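Local structure of pentalenene synthase (6Q4S) at residues 5-10 against 261-266; 71-76 against 302-307; 212-217 against 267-272; 220-225 against 307-312. The protein probably cyclises (2E,6E)-farnesyl diphosphate, with magnesium as cofactor, to the bicyclic sesquiterpene alcohol 7-epi-alpha-eudesmol. All coordinates share one frame; numbering follows the deposited sequence.

Interaction 1 (5-10 against 261-266); sequences VRFDLP and RMTIAC
The ring of Phe7 touches Thr263 and Ile264 of helix 252-284. The contact ties the N-terminal loop segment 5-10, without regular secondary structure, to helix 252-284 of the all-helical class I terpene synthase fold. Phe7 supplies most of the buried surface. Its CG is anti to the carbonyl carbon (chi1 -66°), and this turns the ring inward to the helix. The side chains of Phe7 and Thr263 cross at about a right angle. Phe7 CE2 comes within 3.5 Å of Thr263 CG2, and Phe7 CZ is 3.8 Å from the same methyl. Ile264 touches more lightly: its CG1 lies near the ring plane at the edge, 4.3 Å from Phe7 CD2. The contact between the two segments is therefore apolar. Thr263 OG1 is hydrogen-bonded to Ala259 O within its own helix, while its methyl CG2 is turned to the ring. The backbone N of Phe7 is hydrogen-bonded to Tyr309 OH of helix 288-313. Tyr260, one turn before Ile264, also meets the Phe7 ring, and Phe221 of helix 206-228 packs on Thr263. Phe7 CE2 also lies 3.9 Å from Thr263 CB.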
loop_
_atom_site.group_PDB
_atom_site.type_symbol
_atom_site.label_atom_id
_atom_site.label_comp_id
_atom_site.label_asym_id
_atom_site.label_seq_id
_atom_site.Cartn_x
_atom_site.Cartn_y
_atom_site.Cartn_z
ATOM N N VAL A 5 -8.120 -28.623 22.866
ATOM C CA VAL A 5 -9.069 -28.314 21.789
ATOM C C VAL A 5 -8.513 -28.846 20.429
ATOM O O VAL A 5 -7.352 -28.591 20.031
ATOM C CB VAL A 5 -9.436 -26.790 21.749
ATOM C CG1 VAL A 5 -10.400 -26.485 20.645
ATOM C CG2 VAL A 5 -10.113 -26.339 23.045
ATOM N N ARG A 6 -9.344 -29.665 19.791
ATOM C CA ARG A 6 -9.137 -30.197 18.450
ATOM C C ARG A 6 -10.263 -29.611 17.627
ATOM O O ARG A 6 -11.320 -29.260 18.149
ATOM C CB ARG A 6 -9.171 -31.764 18.450
ATOM C CG ARG A 6 -7.801 -32.462 18.477
ATOM C CD ARG A 6 -6.676 -31.630 19.125
ATOM N NE ARG A 6 -5.455 -32.373 19.480
ATOM C CZ ARG A 6 -4.404 -31.854 20.142
ATOM N NH1 ARG A 6 -4.369 -30.572 20.508
ATOM N NH2 ARG A 6 -3.359 -32.622 20.436
ATOM N N PHE A 7 -10.041 -29.471 16.334
ATOM C CA PHE A 7 -11.129 -29.005 15.459
ATOM C C PHE A 7 -11.200 -30.068 14.395
ATOM O O PHE A 7 -10.153 -30.622 13.989
ATOM C CB PHE A 7 -10.815 -27.632 14.803
ATOM C CG PHE A 7 -10.727 -26.480 15.771
ATOM C CD1 PHE A 7 -9.567 -26.231 16.466
ATOM C CD2 PHE A 7 -11.816 -25.653 15.992
ATOM C CE1 PHE A 7 -9.465 -25.174 17.354
ATOM C CE2 PHE A 7 -11.714 -24.584 16.887
ATOM C CZ PHE A 7 -10.541 -24.357 17.553
ATOM N N ASP A 8 -12.401 -30.372 13.937
ATOM C CA ASP A 8 -12.499 -31.199 12.758
ATOM C C ASP A 8 -12.975 -30.329 11.604
ATOM O O ASP A 8 -14.149 -29.959 11.514
ATOM C CB ASP A 8 -13.343 -32.461 12.968
ATOM C CG ASP A 8 -13.069 -33.495 11.888
ATOM O OD1 ASP A 8 -11.913 -34.034 11.819
ATOM O OD2 ASP A 8 -13.992 -33.712 11.081
ATOM N N LEU A 9 -12.018 -29.999 10.735
ATOM C CA LEU A 9 -12.236 -29.074 9.636
ATOM C C LEU A 9 -12.731 -29.848 8.431
ATOM O O LEU A 9 -12.285 -30.949 8.236
ATOM C CB LEU A 9 -10.889 -28.387 9.329
ATOM C CG LEU A 9 -10.274 -27.615 10.521
ATOM C CD1 LEU A 9 -8.938 -26.927 10.181
ATOM C CD2 LEU A 9 -11.299 -26.579 10.986
ATOM N N PRO A 10 -13.650 -29.289 7.621
ATOM C CA PRO A 10 -14.088 -29.955 6.390
ATOM C C PRO A 10 -13.219 -29.627 5.159
ATOM O O PRO A 10 -13.749 -29.212 4.138
ATOM C CB PRO A 10 -15.495 -29.368 6.188
ATOM C CG PRO A 10 -15.330 -27.959 6.642
ATOM C CD PRO A 10 -14.440 -28.064 7.865
ATOM N N ARG A 261 -16.195 -22.031 20.820
ATOM C CA ARG A 261 -17.455 -21.671 20.138
ATOM C C ARG A 261 -17.333 -20.432 19.162
ATOM O O ARG A 261 -17.972 -20.381 18.134
ATOM C CB ARG A 261 -18.601 -21.462 21.162
ATOM C CG ARG A 261 -20.015 -21.507 20.570
ATOM C CD ARG A 261 -21.081 -20.727 21.368
ATOM N NE ARG A 261 -20.696 -19.317 21.498
ATOM C CZ ARG A 261 -20.731 -18.405 20.520
ATOM N NH1 ARG A 261 -21.211 -18.671 19.305
ATOM N NH2 ARG A 261 -20.286 -17.193 20.778
ATOM N N MET A 262 -16.600 -19.410 19.546
ATOM C CA MET A 262 -16.365 -18.244 18.655
ATOM C C MET A 262 -15.689 -18.633 17.295
ATOM O O MET A 262 -16.045 -18.129 16.209
ATOM C CB MET A 262 -15.439 -17.278 19.380
ATOM C CG MET A 262 -16.105 -16.538 20.543
ATOM S SD MET A 262 -15.073 -15.199 21.187
ATOM C CE MET A 262 -15.182 -13.963 19.881
ATOM N N THR A 263 -14.732 -19.541 17.421
ATOM C CA THR A 263 -13.933 -20.046 16.330
ATOM C C THR A 263 -14.758 -20.855 15.376
ATOM O O THR A 263 -14.741 -20.571 14.182
ATOM C CB THR A 263 -12.763 -20.857 16.832
ATOM O OG1 THR A 263 -11.989 -20.075 17.717
ATOM C CG2 THR A 263 -11.868 -21.296 15.691
ATOM N N ILE A 264 -15.535 -21.804 15.898
ATOM C CA ILE A 264 -16.498 -22.565 15.085
ATOM C C ILE A 264 -17.573 -21.686 14.434
ATOM O O ILE A 264 -17.933 -21.899 13.284
ATOM C CB ILE A 264 -17.123 -23.720 15.930
ATOM C CG1 ILE A 264 -16.064 -24.796 16.148
ATOM C CG2 ILE A 264 -18.387 -24.305 15.291
ATOM C CD1 ILE A 264 -16.257 -25.556 17.429
ATOM N N ALA A 265 -18.070 -20.671 15.138
ATOM C CA ALA A 265 -18.974 -19.693 14.537
ATOM C C ALA A 265 -18.341 -18.868 13.340
ATOM O O ALA A 265 -19.046 -18.567 12.382
ATOM C CB ALA A 265 -19.486 -18.724 15.629
ATOM N N CYS A 266 -17.075 -18.443 13.446
ATOM C CA CYS A 266 -16.330 -17.787 12.310
ATOM C C CYS A 266 -16.208 -18.752 11.157
ATOM O O CYS A 266 -16.529 -18.389 10.038
ATOM C CB CYS A 266 -14.903 -17.395 12.703
ATOM S SG CYS A 266 -14.881 -15.997 13.841
#

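Interaction 2 (71-76 against 302-307); sequences NWFSLA and QHWING
Trp304 of helix 288-313 reaches across to Phe73 of helix 63-79, ring rim to ring rim, in the interior of the class I terpene synthase fold. Their CA atoms are 13.1 Å apart, so the two side chains alone bridge the helices. Along the helix, Gln302 comes first and packs on Tyr270. His303 follows, and its ring meets that of His60. Trp304 makes the contact itself. Its CH2 is 3.6 Å from Phe73 CZ, and its CZ2 is 3.8 Å from the same atom. The rings are nearly parallel, with planes at 6°, but their centroids are 5.9 Å apart and neither covers the other's face, so this is not a stack. Ile305 packs on Tyr270 and Ala215, and Asn306 on Leu9 and Thr13. Gly307 continues the helix, its N hydrogen-bonded to His303 O. The side chain of Trp304 is about 7 Å from that of Asn223, a probable magnesium ligand, consistent with a place near the active-site cavity. Helix 50-57 borders the pair: Ala53, Ala54 and Thr57 touch Phe73, Thr57 also touches Trp304, and the ring of nearby Tyr58 meets the indole steeply. The two rings thus bridge helices 63-79 and 288-313 beside helix 50-57.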
loop_
_atom_site.group_PDB
_atom_site.type_symbol
_atom_site.label_atom_id
_atom_site.label_comp_id
_atom_site.label_asym_id
_atom_site.label_seq_id
_atom_site.Cartn_x
_atom_site.Cartn_y
_atom_site.Cartn_z
ATOM N N ASN A 71 11.836 -18.748 2.863
ATOM C CA ASN A 71 12.681 -17.670 3.258
ATOM C C ASN A 71 11.772 -16.481 3.831
ATOM O O ASN A 71 12.039 -15.918 4.904
ATOM C CB ASN A 71 13.563 -17.212 2.073
ATOM C CG ASN A 71 14.581 -18.264 1.638
ATOM O OD1 ASN A 71 14.929 -19.192 2.382
ATOM N ND2 ASN A 71 15.169 -18.018 0.475
ATOM N N TRP A 72 10.800 -16.103 3.058
ATOM C CA TRP A 72 9.806 -15.110 3.480
ATOM C C TRP A 72 9.142 -15.408 4.822
ATOM O O TRP A 72 9.202 -14.597 5.735
ATOM C CB TRP A 72 8.756 -15.046 2.457
ATOM C CG TRP A 72 7.723 -14.050 2.696
ATOM C CD1 TRP A 72 7.873 -12.779 3.146
ATOM C CD2 TRP A 72 6.365 -14.244 2.479
ATOM N NE1 TRP A 72 6.659 -12.145 3.212
ATOM C CE2 TRP A 72 5.702 -13.035 2.829
ATOM C CE3 TRP A 72 5.610 -15.332 2.057
ATOM C CZ2 TRP A 72 4.335 -12.874 2.662
ATOM C CZ3 TRP A 72 4.281 -15.193 1.934
ATOM C CH2 TRP A 72 3.637 -13.972 2.233
ATOM N N PHE A 73 8.582 -16.606 4.941
ATOM C CA PHE A 73 8.082 -17.099 6.195
ATOM C C PHE A 73 9.026 -16.804 7.358
ATOM O O PHE A 73 8.576 -16.405 8.404
ATOM C CB PHE A 73 7.886 -18.613 6.156
ATOM C CG PHE A 73 6.488 -19.066 6.288
ATOM C CD1 PHE A 73 5.991 -19.409 7.516
ATOM C CD2 PHE A 73 5.693 -19.272 5.173
ATOM C CE1 PHE A 73 4.704 -19.879 7.649
ATOM C CE2 PHE A 73 4.406 -19.802 5.288
ATOM C CZ PHE A 73 3.911 -20.074 6.518
ATOM N N SER A 74 10.317 -17.063 7.201
ATOM C CA SER A 74 11.214 -16.866 8.268
ATOM C C SER A 74 11.324 -15.387 8.717
ATOM O O SER A 74 11.651 -15.162 9.891
ATOM C CB SER A 74 12.632 -17.421 7.968
ATOM O OG SER A 74 13.331 -16.655 7.011
ATOM N N LEU A 75 11.113 -14.435 7.785
ATOM C CA LEU A 75 11.354 -12.996 8.032
ATOM C C LEU A 75 10.449 -12.506 9.113
ATOM O O LEU A 75 10.910 -11.922 10.075
ATOM C CB LEU A 75 11.163 -12.108 6.771
ATOM C CG LEU A 75 12.234 -12.423 5.767
ATOM C CD1 LEU A 75 12.109 -11.635 4.489
ATOM C CD2 LEU A 75 13.598 -12.266 6.379
ATOM N N ALA A 76 9.178 -12.779 8.958
ATOM C CA ALA A 76 8.209 -12.377 9.924
ATOM C C ALA A 76 8.469 -12.974 11.306
ATOM O O ALA A 76 8.359 -12.286 12.293
ATOM C CB ALA A 76 6.844 -12.779 9.444
ATOM N N GLN A 302 -8.333 -22.055 1.888
ATOM C CA GLN A 302 -8.409 -23.371 2.548
ATOM C C GLN A 302 -7.052 -23.909 2.917
ATOM O O GLN A 302 -6.837 -24.494 4.000
ATOM C CB GLN A 302 -9.091 -24.373 1.634
ATOM C CG GLN A 302 -10.479 -23.992 1.154
ATOM C CD GLN A 302 -11.071 -25.006 0.127
ATOM O OE1 GLN A 302 -10.373 -25.839 -0.439
ATOM N NE2 GLN A 302 -12.363 -24.932 -0.068
ATOM N N HIS A 303 -6.081 -23.705 2.041
ATOM C CA HIS A 303 -4.752 -24.144 2.371
ATOM C C HIS A 303 -4.255 -23.485 3.631
ATOM O O HIS A 303 -3.482 -24.106 4.391
ATOM C CB HIS A 303 -3.735 -23.925 1.202
ATOM C CG HIS A 303 -4.135 -24.592 -0.091
ATOM N ND1 HIS A 303 -3.826 -24.075 -1.333
ATOM C CD2 HIS A 303 -4.829 -25.735 -0.323
ATOM C CE1 HIS A 303 -4.344 -24.848 -2.268
ATOM N NE2 HIS A 303 -4.975 -25.850 -1.681
ATOM N N TRP A 304 -4.625 -22.202 3.824
ATOM C CA TRP A 304 -4.156 -21.514 4.996
ATOM C C TRP A 304 -4.873 -22.013 6.281
ATOM O O TRP A 304 -4.226 -22.276 7.296
ATOM C CB TRP A 304 -4.253 -19.988 4.828
ATOM C CG TRP A 304 -2.932 -19.501 4.591
ATOM C CD1 TRP A 304 -2.328 -19.206 3.343
ATOM C CD2 TRP A 304 -1.914 -19.379 5.563
ATOM N NE1 TRP A 304 -1.020 -18.881 3.531
ATOM C CE2 TRP A 304 -0.719 -18.964 4.869
ATOM C CE3 TRP A 304 -1.878 -19.553 6.955
ATOM C CZ2 TRP A 304 0.476 -18.736 5.519
ATOM C CZ3 TRP A 304 -0.654 -19.316 7.624
ATOM C CH2 TRP A 304 0.506 -18.892 6.884
ATOM N N ILE A 305 -6.189 -22.043 6.247
ATOM C CA ILE A 305 -6.951 -22.481 7.430
ATOM C C ILE A 305 -6.545 -23.914 7.805
ATOM O O ILE A 305 -6.119 -24.157 8.954
ATOM C CB ILE A 305 -8.471 -22.424 7.203
ATOM C CG1 ILE A 305 -8.924 -21.014 6.922
ATOM C CG2 ILE A 305 -9.172 -23.007 8.446
ATOM C CD1 ILE A 305 -10.356 -20.903 6.398
ATOM N N ASN A 306 -6.521 -24.828 6.818
ATOM C CA ASN A 306 -6.224 -26.243 7.119
ATOM C C ASN A 306 -4.793 -26.522 7.430
ATOM O O ASN A 306 -4.460 -27.226 8.441
ATOM C CB ASN A 306 -6.706 -27.134 6.030
ATOM C CG ASN A 306 -6.967 -28.561 6.536
ATOM O OD1 ASN A 306 -7.713 -28.777 7.503
ATOM N ND2 ASN A 306 -6.346 -29.533 5.884
ATOM N N GLY A 307 -3.913 -25.882 6.656
ATOM C CA GLY A 307 -2.500 -26.108 6.800
ATOM C C GLY A 307 -1.955 -25.540 8.067
ATOM O O GLY A 307 -1.044 -26.100 8.709
#

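Interaction 3 (212-217 against 267-272); sequences RDLAAD and LDEYLE
Helix-to-helix packing in the all-alpha terpene synthase fold brings Leu214 of helix 206-228 against Glu269 and Tyr270 of helix 252-284. The backbones are close, with Leu214 CA and Tyr270 CA 5.9 Å apart. Leu214 CD1 lies 3.6 Å from Tyr270 N and 3.7 Å from Glu269 CG. The other methyl, Leu214 CD2, is 3.5 Å from Glu269 OE1. Glu269 runs extended, with CG opposite the backbone N (chi1 -174°), and crosses the leucine at about a right angle. Its carboxylate forms a salt bridge with Arg210, one turn before Leu214 on helix 206-228. Replacing Glu269 with an alanine removes the CG and carboxylate that lie against the leucine methyls, and would probably leave Arg210 without this charged mate. Tyr270 adds CB, 4.1 Å from Leu214 CB, while its hydroxyl is hydrogen-bonded to Gln274 and its ring packs on helix 288-313. This is ordinary close packing of the core helices of a class I terpene synthase, away from the metal and substrate sites.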
loop_
_atom_site.group_PDB
_atom_site.type_symbol
_atom_site.label_atom_id
_atom_site.label_comp_id
_atom_site.label_asym_id
_atom_site.label_seq_id
_atom_site.Cartn_x
_atom_site.Cartn_y
_atom_site.Cartn_z
ATOM N N ARG A 212 -12.002 -13.470 3.515
ATOM C CA ARG A 212 -10.647 -13.205 3.952
ATOM C C ARG A 212 -10.623 -12.775 5.424
ATOM O O ARG A 212 -9.775 -13.230 6.202
ATOM C CB ARG A 212 -10.017 -12.122 3.046
ATOM C CG ARG A 212 -9.763 -12.605 1.615
ATOM C CD ARG A 212 -9.594 -11.494 0.574
ATOM N NE ARG A 212 -8.450 -10.597 0.794
ATOM C CZ ARG A 212 -7.186 -10.808 0.411
ATOM N NH1 ARG A 212 -6.831 -11.916 -0.210
ATOM N NH2 ARG A 212 -6.258 -9.867 0.631
ATOM N N ASP A 213 -11.545 -11.896 5.787
ATOM C CA ASP A 213 -11.683 -11.482 7.184
ATOM C C ASP A 213 -12.022 -12.639 8.111
ATOM O O ASP A 213 -11.379 -12.776 9.165
ATOM C CB ASP A 213 -12.743 -10.435 7.340
ATOM C CG ASP A 213 -12.315 -9.072 6.856
ATOM O OD1 ASP A 213 -11.097 -8.734 6.727
ATOM O OD2 ASP A 213 -13.249 -8.283 6.686
ATOM N N LEU A 214 -12.959 -13.490 7.722
ATOM C CA LEU A 214 -13.254 -14.696 8.574
ATOM C C LEU A 214 -12.132 -15.716 8.640
ATOM O O LEU A 214 -11.889 -16.330 9.676
ATOM C CB LEU A 214 -14.516 -15.386 8.096
ATOM C CG LEU A 214 -15.786 -14.555 8.207
ATOM C CD1 LEU A 214 -16.872 -15.126 7.344
ATOM C CD2 LEU A 214 -16.309 -14.457 9.657
ATOM N N ALA A 215 -11.415 -15.920 7.529
ATOM C CA ALA A 215 -10.259 -16.771 7.545
ATOM C C ALA A 215 -9.247 -16.205 8.530
ATOM O O ALA A 215 -8.583 -16.941 9.279
ATOM C CB ALA A 215 -9.631 -16.901 6.146
ATOM N N ALA A 216 -9.072 -14.891 8.531
ATOM C CA ALA A 216 -8.111 -14.311 9.452
ATOM C C ALA A 216 -8.596 -14.485 10.935
ATOM O O ALA A 216 -7.814 -14.802 11.852
ATOM C CB ALA A 216 -7.921 -12.862 9.143
ATOM N N ASP A 217 -9.883 -14.298 11.156
ATOM C CA ASP A 217 -10.438 -14.528 12.548
ATOM C C ASP A 217 -10.171 -15.950 13.005
ATOM O O ASP A 217 -9.613 -16.174 14.078
ATOM C CB ASP A 217 -11.937 -14.280 12.612
ATOM C CG ASP A 217 -12.297 -12.826 12.375
ATOM O OD1 ASP A 217 -11.413 -11.924 12.514
ATOM O OD2 ASP A 217 -13.461 -12.591 12.009
ATOM N N LEU A 267 -15.723 -19.961 11.473
ATOM C CA LEU A 267 -15.630 -21.067 10.498
ATOM C C LEU A 267 -16.944 -21.344 9.780
ATOM O O LEU A 267 -16.995 -21.339 8.534
ATOM C CB LEU A 267 -15.090 -22.314 11.158
ATOM C CG LEU A 267 -14.698 -23.491 10.274
ATOM C CD1 LEU A 267 -13.622 -23.208 9.217
ATOM C CD2 LEU A 267 -14.229 -24.613 11.182
ATOM N N ASP A 268 -18.038 -21.517 10.525
ATOM C CA ASP A 268 -19.320 -21.774 9.873
ATOM C C ASP A 268 -19.817 -20.653 9.016
ATOM O O ASP A 268 -20.481 -20.935 8.020
ATOM C CB ASP A 268 -20.460 -22.095 10.863
ATOM C CG ASP A 268 -20.200 -23.338 11.693
ATOM O OD1 ASP A 268 -19.437 -24.255 11.275
ATOM O OD2 ASP A 268 -20.760 -23.358 12.813
ATOM N N GLU A 269 -19.579 -19.399 9.388
ATOM C CA GLU A 269 -19.963 -18.317 8.511
ATOM C C GLU A 269 -19.058 -18.359 7.206
ATOM O O GLU A 269 -19.553 -18.093 6.110
ATOM C CB GLU A 269 -19.883 -16.950 9.187
ATOM C CG GLU A 269 -20.430 -15.826 8.280
ATOM C CD GLU A 269 -20.202 -14.386 8.775
ATOM O OE1 GLU A 269 -19.822 -14.169 9.944
ATOM O OE2 GLU A 269 -20.397 -13.429 7.974
ATOM N N TYR A 270 -17.771 -18.630 7.385
ATOM C CA TYR A 270 -16.817 -18.847 6.274
ATOM C C TYR A 270 -17.349 -19.927 5.308
ATOM O O TYR A 270 -17.482 -19.682 4.071
ATOM C CB TYR A 270 -15.357 -19.201 6.746
ATOM C CG TYR A 270 -14.495 -19.595 5.539
ATOM C CD1 TYR A 270 -13.982 -18.612 4.664
ATOM C CD2 TYR A 270 -14.307 -20.916 5.217
ATOM C CE1 TYR A 270 -13.261 -18.963 3.537
ATOM C CE2 TYR A 270 -13.609 -21.292 4.078
ATOM C CZ TYR A 270 -13.091 -20.323 3.227
ATOM O OH TYR A 270 -12.390 -20.715 2.092
ATOM N N LEU A 271 -17.719 -21.086 5.866
ATOM C CA LEU A 271 -18.302 -22.153 5.060
ATOM C C LEU A 271 -19.594 -21.773 4.324
ATOM O O LEU A 271 -19.776 -22.197 3.169
ATOM C CB LEU A 271 -18.481 -23.406 5.889
ATOM C CG LEU A 271 -17.184 -23.993 6.415
ATOM C CD1 LEU A 271 -17.457 -25.145 7.385
ATOM C CD2 LEU A 271 -16.249 -24.442 5.279
ATOM N N GLU A 272 -20.460 -20.964 4.940
ATOM C CA GLU A 272 -21.678 -20.439 4.246
ATOM C C GLU A 272 -21.316 -19.537 3.059
ATOM O O GLU A 272 -21.992 -19.541 2.012
ATOM C CB GLU A 272 -22.595 -19.620 5.170
ATOM C CG GLU A 272 -23.365 -20.397 6.249
ATOM C CD GLU A 272 -23.878 -19.550 7.454
ATOM O OE1 GLU A 272 -23.862 -18.283 7.442
ATOM O OE2 GLU A 272 -24.312 -20.177 8.460
#

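Interaction 4 (220-225 against 307-312); sequences GFMNDI and GNYEWA
The metal-binding NSE triad of class I terpene synthases probably begins at Asn223, and here that residue accepts a hydrogen bond from Asn308 of helix 288-313. Asn308 ND2 donates to Asn223 OD1 at 2.7 Å, with an N-H...O angle of 159°. The carbonyl oxygen lies close to the amide plane of Asn308, but the donor is tilted somewhat from the carbonyl plane of Asn223. The two amide planes are 52° apart. Asn308 CG stands opposite its backbone N (chi1 -178°), which carries the amide across to helix 206-228. The bond likely fixes the rotation of Asn223. With an alanine in place of Asn223, Asn308 ND2 would probably lose this acceptor and the site a likely magnesium ligand. One residue earlier, Met222 bends at chi3 and crosses Tyr309 in a Met-aromatic contact, its SD 5.5 Å from the ring centroid and placed obliquely. Asp224 forms a salt bridge with Arg177, a probable substrate-binding residue, and Asn223 O accepts a bond from Ser227 OG. Asn308 is thus probably a second-shell partner of Asn223, the first residue of the NSE triad (Asn223, Ser227, Glu231), which in this family typically binds one magnesium ion.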
loop_
_atom_site.group_PDB
_atom_site.type_symbol
_atom_site.label_atom_id
_atom_site.label_comp_id
_atom_site.label_asym_id
_atom_site.label_seq_id
_atom_site.Cartn_x
_atom_site.Cartn_y
_atom_site.Cartn_z
ATOM N N GLY A 220 -6.541 -16.652 13.637
ATOM C CA GLY A 220 -5.975 -15.944 14.831
ATOM C C GLY A 220 -6.504 -16.563 16.127
ATOM O O GLY A 220 -5.763 -16.727 17.105
ATOM N N PHE A 221 -7.778 -16.922 16.110
ATOM C CA PHE A 221 -8.415 -17.531 17.317
ATOM C C PHE A 221 -7.885 -18.964 17.571
ATOM O O PHE A 221 -7.621 -19.329 18.715
ATOM C CB PHE A 221 -9.911 -17.568 17.160
ATOM C CG PHE A 221 -10.595 -16.198 17.162
ATOM C CD1 PHE A 221 -9.970 -15.019 17.561
ATOM C CD2 PHE A 221 -11.898 -16.124 16.730
ATOM C CE1 PHE A 221 -10.645 -13.777 17.497
ATOM C CE2 PHE A 221 -12.573 -14.901 16.666
ATOM C CZ PHE A 221 -11.966 -13.749 17.057
ATOM N N MET A 222 -7.668 -19.768 16.505
ATOM C CA MET A 222 -7.027 -21.096 16.685
ATOM C C MET A 222 -5.637 -20.970 17.214
ATOM O O MET A 222 -5.220 -21.697 18.129
ATOM C CB MET A 222 -7.004 -21.894 15.350
ATOM C CG MET A 222 -8.397 -22.273 14.868
ATOM S SD MET A 222 -8.619 -23.411 13.430
ATOM C CE MET A 222 -7.322 -24.460 13.889
ATOM N N ASN A 223 -4.881 -20.032 16.663
ATOM C CA ASN A 223 -3.594 -19.801 17.190
ATOM C C ASN A 223 -3.587 -19.323 18.645
ATOM O O ASN A 223 -2.696 -19.741 19.376
ATOM C CB ASN A 223 -2.773 -18.839 16.347
ATOM C CG ASN A 223 -2.404 -19.411 14.962
ATOM O OD1 ASN A 223 -2.701 -20.553 14.644
ATOM N ND2 ASN A 223 -1.788 -18.589 14.147
ATOM N N ASP A 224 -4.536 -18.477 19.078
ATOM C CA ASP A 224 -4.603 -18.137 20.513
ATOM C C ASP A 224 -4.935 -19.374 21.398
ATOM O O ASP A 224 -4.338 -19.541 22.405
ATOM C CB ASP A 224 -5.664 -17.087 20.761
ATOM C CG ASP A 224 -5.277 -15.683 20.222
ATOM O OD1 ASP A 224 -4.193 -15.503 19.563
ATOM O OD2 ASP A 224 -6.056 -14.744 20.545
ATOM N N ILE A 225 -5.890 -20.187 20.975
ATOM C CA ILE A 225 -6.247 -21.417 21.700
ATOM C C ILE A 225 -5.027 -22.309 21.837
ATOM O O ILE A 225 -4.782 -22.854 22.904
ATOM C CB ILE A 225 -7.398 -22.156 21.046
ATOM C CG1 ILE A 225 -8.662 -21.292 21.138
ATOM C CG2 ILE A 225 -7.619 -23.526 21.706
ATOM C CD1 ILE A 225 -9.745 -21.735 20.204
ATOM N N GLY A 307 -3.913 -25.882 6.656
ATOM C CA GLY A 307 -2.500 -26.108 6.800
ATOM C C GLY A 307 -1.955 -25.540 8.067
ATOM O O GLY A 307 -1.044 -26.100 8.709
ATOM N N ASN A 308 -2.450 -24.362 8.424
ATOM C CA ASN A 308 -2.029 -23.780 9.691
ATOM C C ASN A 308 -2.435 -24.719 10.854
ATOM O O ASN A 308 -1.657 -24.962 11.731
ATOM C CB ASN A 308 -2.627 -22.384 9.938
ATOM C CG ASN A 308 -2.119 -21.775 11.263
ATOM O OD1 ASN A 308 -0.944 -21.463 11.420
ATOM N ND2 ASN A 308 -2.982 -21.727 12.230
ATOM N N TYR A 309 -3.650 -25.212 10.811
ATOM C CA TYR A 309 -4.138 -26.116 11.864
ATOM C C TYR A 309 -3.260 -27.368 11.999
ATOM O O TYR A 309 -2.681 -27.677 13.112
ATOM C CB TYR A 309 -5.597 -26.510 11.581
ATOM C CG TYR A 309 -6.102 -27.527 12.573
ATOM C CD1 TYR A 309 -6.030 -27.283 13.958
ATOM C CD2 TYR A 309 -6.584 -28.767 12.153
ATOM C CE1 TYR A 309 -6.463 -28.227 14.873
ATOM C CE2 TYR A 309 -7.029 -29.712 13.078
ATOM C CZ TYR A 309 -6.960 -29.430 14.431
ATOM O OH TYR A 309 -7.383 -30.360 15.357
ATOM N N GLU A 310 -3.053 -28.025 10.856
ATOM C CA GLU A 310 -2.276 -29.288 10.839
ATOM C C GLU A 310 -0.888 -29.037 11.211
ATOM O O GLU A 310 -0.286 -29.883 11.853
ATOM C CB GLU A 310 -2.369 -30.042 9.494
ATOM C CG GLU A 310 -3.786 -30.154 8.937
ATOM C CD GLU A 310 -4.426 -31.497 9.224
ATOM O OE1 GLU A 310 -4.185 -31.972 10.359
ATOM O OE2 GLU A 310 -5.144 -32.055 8.324
ATOM N N TRP A 311 -0.321 -27.878 10.857
ATOM C CA TRP A 311 1.049 -27.572 11.363
ATOM C C TRP A 311 1.096 -27.352 12.928
ATOM O O TRP A 311 2.059 -27.718 13.620
ATOM C CB TRP A 311 1.598 -26.303 10.638
ATOM C CG TRP A 311 2.811 -25.720 11.207
ATOM C CD1 TRP A 311 4.017 -26.243 11.177
ATOM C CD2 TRP A 311 2.935 -24.444 11.867
ATOM N NE1 TRP A 311 4.918 -25.412 11.802
ATOM C CE2 TRP A 311 4.276 -24.296 12.224
ATOM C CE3 TRP A 311 2.031 -23.416 12.185
ATOM C CZ2 TRP A 311 4.760 -23.179 12.889
ATOM C CZ3 TRP A 311 2.508 -22.305 12.824
ATOM C CH2 TRP A 311 3.866 -22.197 13.188
ATOM N N ALA A 312 0.083 -26.684 13.449
ATOM C CA ALA A 312 0.014 -26.353 14.885
ATOM C C ALA A 312 -0.011 -27.637 15.749
ATOM O O ALA A 312 0.744 -27.732 16.707
ATOM C CB ALA A 312 -1.196 -25.474 15.160
#

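From the N terminus, interaction 1 closes the first loop, joining 5-10 to helix 252-284 across 250 residues. Interaction 2 starts inside that loop at 71-76 and ends beyond it at 302-307, so the two cross. Interaction 3, from 212-217 to 267-272, is nested within the loop of interaction 2 but crosses interaction 1. Interaction 4 crosses the other three. Helix 206-228 serves interactions 3 and 4, helix 252-284 serves 1 and 3, and helix 288-313 serves 2 and 4. The N-terminal segment spans two of these helices: Leu9 packs on Leu267 of interaction 3 and on Asn306 of interaction 2. Together they join the N-terminal segment and helix 206-228 to helix 252-284, and helices 63-79 and 206-228 to helix 288-313.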